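PDB 3WOZ: CLIP-associating protein 2 from Mus musculus, which probably binds tubulin or microtubules through TOG domains built of HEAT repeats, and contributes to microtubule dynamics. Local coordinates for residues T52-D57 / S64-T69; K94-D99 / A106-A111; F163-E168 / T208-A213. All coordinates share one frame; numbering follows the deposited sequence.

In the fold
The domain is an all-helical array of HEAT type, and the three contacts follow one another along the chain. Contacts 1 and 2 are neighbours, with centres about 11 Å apart. Each packs the end of one helix against the next helix. They touch directly: Lys95 NZ lies 2.9 Å from Phe55 O, and Leu67 CD1 lies 3.6 Å from Val108 CG2. Contact 3 stands apart, where the loop before helix 167-179 meets helix 204-212. Its centre is about 37 Å from that of contact 1, across the centre of the chain, and about 30 Å from that of contact 2. The nearest atoms of contacts 2 and 3 are still about 16 Å apart.

Contact 1: residues T52-D57 / S64-T69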
# COMPACT_ATOMS: atom_id res chain seq x y z
N THR A 52 9.05 -3.72 -9.69
CA THR A 52 8.55 -4.85 -8.91
C THR A 52 9.71 -5.62 -8.28
O THR A 52 9.67 -5.94 -7.09
CB THR A 52 7.69 -5.80 -9.79
OG1 THR A 52 6.56 -5.08 -10.30
CG2 THR A 52 7.18 -7.00 -8.98
N ARG A 53 10.74 -5.89 -9.08
CA ARG A 53 11.94 -6.59 -8.61
C ARG A 53 12.79 -5.70 -7.70
O ARG A 53 13.42 -6.18 -6.76
CB ARG A 53 12.77 -7.09 -9.79
CG ARG A 53 12.08 -8.14 -10.65
CD ARG A 53 13.08 -8.88 -11.53
NE ARG A 53 13.89 -7.95 -12.32
CZ ARG A 53 13.54 -7.49 -13.52
NH1 ARG A 53 12.39 -7.86 -14.07
NH2 ARG A 53 14.34 -6.65 -14.16
N MSE A 54 12.79 -4.39 -7.99
CA MSE A 54 13.55 -3.42 -7.21
C MSE A 54 13.10 -3.34 -5.74
O MSE A 54 13.86 -2.92 -4.88
CB MSE A 54 13.49 -2.03 -7.86
CG MSE A 54 14.82 -1.30 -7.83
SE MSE A 54 15.00 0.05 -9.23
CE MSE A 54 16.82 -0.33 -9.83
N PHE A 55 11.86 -3.75 -5.47
CA PHE A 55 11.38 -3.82 -4.10
C PHE A 55 12.22 -4.78 -3.25
O PHE A 55 12.30 -4.62 -2.03
CB PHE A 55 9.90 -4.22 -4.05
CG PHE A 55 8.96 -3.07 -4.24
CD1 PHE A 55 8.84 -2.10 -3.26
CD2 PHE A 55 8.19 -2.96 -5.39
CE1 PHE A 55 7.97 -1.02 -3.42
CE2 PHE A 55 7.32 -1.88 -5.56
CZ PHE A 55 7.21 -0.91 -4.57
N ALA A 56 12.86 -5.74 -3.91
CA ALA A 56 13.77 -6.67 -3.25
C ALA A 56 15.25 -6.40 -3.56
O ALA A 56 16.06 -7.32 -3.52
CB ALA A 56 13.40 -8.11 -3.61
N ASP A 57 15.60 -5.16 -3.86
CA ASP A 57 16.99 -4.81 -4.18
C ASP A 57 17.87 -4.93 -2.93
O ASP A 57 17.57 -4.30 -1.91
CB ASP A 57 17.08 -3.41 -4.77
CG ASP A 57 18.37 -3.17 -5.53
OD1 ASP A 57 19.45 -3.11 -4.90
OD2 ASP A 57 18.30 -3.02 -6.77
N SER A 64 17.08 2.89 -1.57
CA SER A 64 16.67 4.22 -1.12
C SER A 64 16.47 5.19 -2.28
O SER A 64 15.53 5.99 -2.26
CB SER A 64 17.66 4.79 -0.12
OG SER A 64 17.33 4.35 1.18
N MSE A 65 17.34 5.12 -3.29
CA MSE A 65 17.19 5.90 -4.52
C MSE A 65 15.94 5.49 -5.31
O MSE A 65 15.29 6.33 -5.93
CB MSE A 65 18.41 5.73 -5.41
CG MSE A 65 19.66 6.44 -4.94
SE MSE A 65 21.08 6.07 -6.22
CE MSE A 65 20.29 6.95 -7.77
N PHE A 66 15.64 4.19 -5.29
CA PHE A 66 14.44 3.64 -5.93
C PHE A 66 13.17 4.21 -5.28
O PHE A 66 12.28 4.69 -5.98
CB PHE A 66 14.47 2.10 -5.89
CG PHE A 66 13.11 1.45 -5.90
CD1 PHE A 66 12.29 1.50 -7.02
CD2 PHE A 66 12.66 0.75 -4.78
CE1 PHE A 66 11.04 0.88 -7.03
CE2 PHE A 66 11.41 0.11 -4.77
CZ PHE A 66 10.60 0.18 -5.90
N LEU A 67 13.11 4.16 -3.95
CA LEU A 67 12.00 4.75 -3.20
C LEU A 67 11.77 6.23 -3.52
O LEU A 67 10.62 6.67 -3.59
CB LEU A 67 12.21 4.58 -1.70
CG LEU A 67 12.08 3.16 -1.13
CD1 LEU A 67 12.43 3.19 0.35
CD2 LEU A 67 10.68 2.56 -1.38
N GLU A 68 12.85 6.98 -3.71
CA GLU A 68 12.76 8.40 -4.05
C GLU A 68 12.26 8.61 -5.47
O GLU A 68 11.52 9.56 -5.74
CB GLU A 68 14.11 9.09 -3.88
CG GLU A 68 14.51 9.30 -2.44
CD GLU A 68 15.95 9.75 -2.27
OE1 GLU A 68 16.84 9.19 -2.94
OE2 GLU A 68 16.18 10.66 -1.45
N THR A 69 12.67 7.74 -6.38
CA THR A 69 12.26 7.81 -7.78
C THR A 69 10.76 7.49 -7.94
O THR A 69 10.10 8.02 -8.82
CB THR A 69 13.10 6.85 -8.65
OG1 THR A 69 14.48 6.99 -8.31
CG2 THR A 69 12.93 7.15 -10.14
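This contact belongs to two consecutive helices of the HEAT-repeat array, where the end of helix 41-54 and the turn after it pack on helix 60-77. Phe66 is the centre of it. Its ring meets Met54 with a face and Phe55 with an edge. Met54 CB sits 3.8 Å from the Phe66 ring centroid and only 11° off the ring normal, a CH-pi contact. From there the selenomethionine side chain runs back past Phe66 in the opposite direction. Met54 CG passes 3.8 Å from Phe66 CG. Met54 SE is 4.7 Å from the Phe66 ring centroid, an oblique Met-aromatic contact. Phe55 takes the edge of the same ring. The two phenylalanines form a T-shaped pair, with planes at 89° and ring centroids 4.9 Å apart. Phe66 is the edge and Phe55 the face: Phe66 CZ stands 3.6 Å above the Phe55 plane, over its centre. The closest atoms of the pair are Phe55 CD1 and Phe66 CE2, 3.7 Å apart. Phe66 has CG anti to the backbone N (chi1 153°), which carries the ring out from its helix to the other segment. Helix 41-54 gives way to a type I beta turn from Met54 to Asp57, and Met54 and Phe55 are its first two residues. All three side chains are buried, and no hydrogen bond crosses the contact. Phe66 also makes an edge-to-face pair with Phe51 of helix 41-54, three residues before Met54. Met54 reaches Leu26 of helix 19-34, while Phe55 touches Gln91 and Leu92 of helix 85-96. The contact thus joins these two helices to the helices that precede and follow them in the chain.

Contact 2: residues K94-D99 / A106-A111; sequences KKMGAD and AKVQKA
Met96 and Val108 pack the end of helix 85-96 against helix 102-118, and Gln109 adds a polar border. Val108 points its CB toward the other helix. With CG1 anti to the backbone N (chi1 -179°), that methyl touches Lys95 and Met96. Val108 CG1 lies 3.7 Å from Met96 N and 3.8 Å from Met96 CB. It also touches Lys95 CB. Met96, a selenomethionine, bends at chi2 (67°) and brings its selenium alongside Val108 and Gln109. Met96 SE is 4.0 Å from Val108 CB. Met96 CE reaches to 3.4 Å from Gln109 OE1, and the two side chains cross at a slant. Gln109 is also bent at chi2; its NE2 is hydrogen-bonded to Asp113 of its own helix, which helps to fix the turn of the amide. Lys95 contributes only the root of its chain. Bends at chi2 and chi3 lead the rest away, and NZ is hydrogen-bonded to the carbonyl oxygen of Phe55. No hydrogen bond joins the two segments. Two consecutive antiparallel helices packed side by side in this way are what a HEAT-repeat array is built of.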
# COMPACT_ATOMS: atom_id res chain seq x y z
N LYS A 94 4.44 -3.98 2.78
CA LYS A 94 5.39 -4.97 3.26
C LYS A 94 6.70 -4.31 3.70
O LYS A 94 7.23 -4.62 4.77
CB LYS A 94 5.65 -6.04 2.19
CG LYS A 94 4.48 -6.99 1.98
CD LYS A 94 4.82 -8.04 0.94
CE LYS A 94 3.91 -9.26 1.10
NZ LYS A 94 4.04 -10.22 -0.04
N LYS A 95 7.20 -3.38 2.89
CA LYS A 95 8.41 -2.61 3.23
C LYS A 95 8.21 -1.76 4.48
O LYS A 95 9.09 -1.70 5.34
CB LYS A 95 8.86 -1.73 2.06
CG LYS A 95 9.47 -2.51 0.91
CD LYS A 95 10.67 -3.33 1.37
CE LYS A 95 10.76 -4.62 0.61
NZ LYS A 95 12.10 -5.22 0.79
N MSE A 96 7.04 -1.14 4.59
CA MSE A 96 6.67 -0.34 5.75
C MSE A 96 6.59 -1.19 7.02
O MSE A 96 6.80 -0.69 8.12
CB MSE A 96 5.33 0.38 5.51
CG MSE A 96 5.03 1.50 6.49
SE MSE A 96 6.26 3.02 6.31
CE MSE A 96 6.20 3.65 8.16
N GLY A 97 6.29 -2.48 6.86
CA GLY A 97 6.19 -3.40 7.99
C GLY A 97 7.46 -4.20 8.24
O GLY A 97 7.49 -5.04 9.14
N ALA A 98 8.50 -3.94 7.45
CA ALA A 98 9.76 -4.68 7.56
C ALA A 98 10.76 -4.10 8.58
O ALA A 98 11.87 -4.60 8.69
CB ALA A 98 10.42 -4.80 6.18
N ASP A 99 10.35 -3.07 9.32
CA ASP A 99 11.19 -2.45 10.36
C ASP A 99 12.54 -1.99 9.79
O ASP A 99 13.61 -2.34 10.29
CB ASP A 99 11.39 -3.42 11.55
CG ASP A 99 12.06 -2.75 12.74
OD1 ASP A 99 11.53 -1.75 13.26
OD2 ASP A 99 13.13 -3.26 13.17
N ALA A 106 10.96 6.61 6.32
CA ALA A 106 10.42 7.89 5.88
C ALA A 106 10.14 7.91 4.38
O ALA A 106 9.13 8.46 3.94
CB ALA A 106 11.36 9.04 6.27
N LYS A 107 11.02 7.28 3.60
CA LYS A 107 10.89 7.22 2.15
C LYS A 107 9.75 6.29 1.70
O LYS A 107 9.11 6.54 0.70
CB LYS A 107 12.21 6.78 1.51
CG LYS A 107 13.37 7.78 1.67
CD LYS A 107 14.69 7.12 1.27
CE LYS A 107 15.79 8.15 0.99
NZ LYS A 107 16.16 8.97 2.18
N VAL A 108 9.54 5.21 2.46
CA VAL A 108 8.44 4.29 2.21
C VAL A 108 7.13 4.99 2.55
O VAL A 108 6.18 4.96 1.76
CB VAL A 108 8.56 2.98 3.04
CG1 VAL A 108 7.40 2.04 2.74
CG2 VAL A 108 9.88 2.29 2.78
N GLN A 109 7.09 5.63 3.71
CA GLN A 109 5.90 6.39 4.12
C GLN A 109 5.53 7.46 3.09
O GLN A 109 4.36 7.61 2.75
CB GLN A 109 6.09 7.02 5.51
CG GLN A 109 4.81 7.62 6.10
CD GLN A 109 3.69 6.60 6.21
OE1 GLN A 109 3.74 5.69 7.04
NE2 GLN A 109 2.67 6.73 5.36
N LYS A 110 6.55 8.16 2.58
CA LYS A 110 6.35 9.18 1.57
C LYS A 110 5.75 8.59 0.29
O LYS A 110 4.79 9.13 -0.25
CB LYS A 110 7.67 9.90 1.26
CG LYS A 110 7.63 10.86 0.07
CD LYS A 110 6.74 12.07 0.34
CE LYS A 110 6.85 13.10 -0.77
NZ LYS A 110 5.77 14.13 -0.62
N ALA A 111 6.33 7.48 -0.17
CA ALA A 111 5.80 6.76 -1.33
C ALA A 111 4.35 6.30 -1.11
O ALA A 111 3.53 6.39 -2.03
CB ALA A 111 6.69 5.58 -1.67

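Contact 3: residues F163-E168 / T208-A213; sequences FTNSSE and TMLLGA
The side chain of Asn165 reaches across to helix 204-212 and meets the backbone between Met209 and Leu210. The two ends of its amide meet different residues. ND2 is turned to Met209, and OD1 to Leu210. CG of Asn165 is anti to the backbone N (chi1 -175°), and this extends the amide from the loop to the helix. Asn165 ND2 lies 3.4 Å from Met209 O. The Met209 side chain, a selenomethionine, bends at chi3 and comes back toward the loop. Met209 CE is 3.6 Å from Asn165 ND2 and 3.8 Å from Asn165 CB, so the methyl lies beside both the root and the nitrogen end of the asparagine. Leu210 meets the oxygen end. Its side chain crosses that of Asn165 at an angle, and Leu210 CD2 approaches Asn165 OD1 to 3.1 Å, a tight contact. The amide also packs on the helix backbone, with Asn165 CG 3.6 Å from Leu210 CA. OD1 is hydrogen-bonded to Arg170 NH1, so the oxygen packed against the leucine has a polar partner from helix 167-179. This bond would help to hold the amide in its present rotation. The backbone N of Asn165 is hydrogen-bonded to Glu206 OE1 of helix 204-212. Asn165 is the centre of an inverse gamma turn, and the following Ser166 is the N-cap of helix 167-179. Leu210 also packs on Val173 of that helix, while Leu211 rests on helix 216-226. The contact therefore joins the start of helix 167-179 to helix 204-212, which in turn packs on the last helix of the chain.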
# COMPACT_ATOMS: atom_id res chain seq x y z
N PHE A 163 -17.18 1.98 0.41
CA PHE A 163 -17.22 0.90 1.39
C PHE A 163 -18.57 0.17 1.35
O PHE A 163 -19.60 0.74 1.71
CB PHE A 163 -16.93 1.44 2.79
CG PHE A 163 -17.15 0.44 3.89
CD1 PHE A 163 -18.22 0.59 4.77
CD2 PHE A 163 -16.29 -0.64 4.06
CE1 PHE A 163 -18.43 -0.33 5.80
CE2 PHE A 163 -16.50 -1.57 5.08
CZ PHE A 163 -17.57 -1.41 5.95
N THR A 164 -18.54 -1.09 0.91
CA THR A 164 -19.76 -1.89 0.76
C THR A 164 -19.69 -3.21 1.53
O THR A 164 -18.61 -3.79 1.71
CB THR A 164 -20.09 -2.18 -0.72
OG1 THR A 164 -18.95 -2.77 -1.36
CG2 THR A 164 -20.49 -0.91 -1.46
N ASN A 165 -20.85 -3.68 1.97
CA ASN A 165 -20.99 -4.97 2.64
C ASN A 165 -20.96 -6.11 1.63
O ASN A 165 -22.00 -6.60 1.19
CB ASN A 165 -22.26 -5.01 3.50
CG ASN A 165 -22.39 -6.29 4.31
OD1 ASN A 165 -21.41 -6.98 4.57
ND2 ASN A 165 -23.62 -6.61 4.71
N SER A 166 -19.74 -6.52 1.26
CA SER A 166 -19.53 -7.66 0.38
C SER A 166 -18.91 -8.81 1.17
O SER A 166 -18.70 -8.68 2.38
CB SER A 166 -18.62 -7.25 -0.79
OG SER A 166 -17.41 -6.68 -0.32
N SER A 167 -18.63 -9.92 0.50
CA SER A 167 -18.00 -11.07 1.14
C SER A 167 -16.54 -10.80 1.52
O SER A 167 -16.11 -11.13 2.63
CB SER A 167 -18.11 -12.31 0.25
OG SER A 167 -17.51 -12.10 -1.02
N GLU A 168 -15.79 -10.21 0.59
CA GLU A 168 -14.38 -9.87 0.82
C GLU A 168 -14.19 -8.85 1.95
O GLU A 168 -13.30 -9.00 2.79
CB GLU A 168 -13.73 -9.35 -0.46
CG GLU A 168 -13.30 -10.45 -1.41
CD GLU A 168 -12.61 -9.93 -2.66
OE1 GLU A 168 -12.68 -8.71 -2.93
OE2 GLU A 168 -11.99 -10.76 -3.37
N THR A 208 -23.30 -1.36 9.80
CA THR A 208 -24.26 -2.04 10.67
C THR A 208 -24.73 -3.34 10.01
O THR A 208 -24.87 -4.37 10.68
CB THR A 208 -25.47 -1.12 10.99
OG1 THR A 208 -24.99 0.19 11.33
CG2 THR A 208 -26.28 -1.68 12.17
N MSE A 209 -24.95 -3.29 8.70
CA MSE A 209 -25.33 -4.44 7.90
C MSE A 209 -24.22 -5.49 7.90
O MSE A 209 -24.48 -6.69 8.01
CB MSE A 209 -25.63 -3.99 6.46
CG MSE A 209 -26.90 -4.58 5.85
SE MSE A 209 -27.36 -3.70 4.16
CE MSE A 209 -26.05 -4.57 3.01
N LEU A 210 -22.98 -5.02 7.78
CA LEU A 210 -21.77 -5.85 7.85
C LEU A 210 -21.71 -6.64 9.16
O LEU A 210 -21.57 -7.86 9.15
CB LEU A 210 -20.52 -4.95 7.70
CG LEU A 210 -19.08 -5.41 7.44
CD1 LEU A 210 -18.59 -6.52 8.38
CD2 LEU A 210 -18.85 -5.82 5.99
N LEU A 211 -21.83 -5.93 10.28
CA LEU A 211 -21.82 -6.53 11.62
C LEU A 211 -22.93 -7.57 11.79
O LEU A 211 -22.70 -8.63 12.37
CB LEU A 211 -21.96 -5.46 12.71
CG LEU A 211 -20.83 -4.45 12.92
CD1 LEU A 211 -21.30 -3.34 13.85
CD2 LEU A 211 -19.58 -5.11 13.46
N GLY A 212 -24.12 -7.25 11.28
CA GLY A 212 -25.28 -8.15 11.33
C GLY A 212 -25.03 -9.48 10.66
O GLY A 212 -25.54 -10.51 11.11
N ALA A 213 -24.24 -9.46 9.59
CA ALA A 213 -23.90 -10.67 8.83
C ALA A 213 -22.66 -11.39 9.38
O ALA A 213 -22.08 -12.25 8.70
CB ALA A 213 -23.73 -10.33 7.36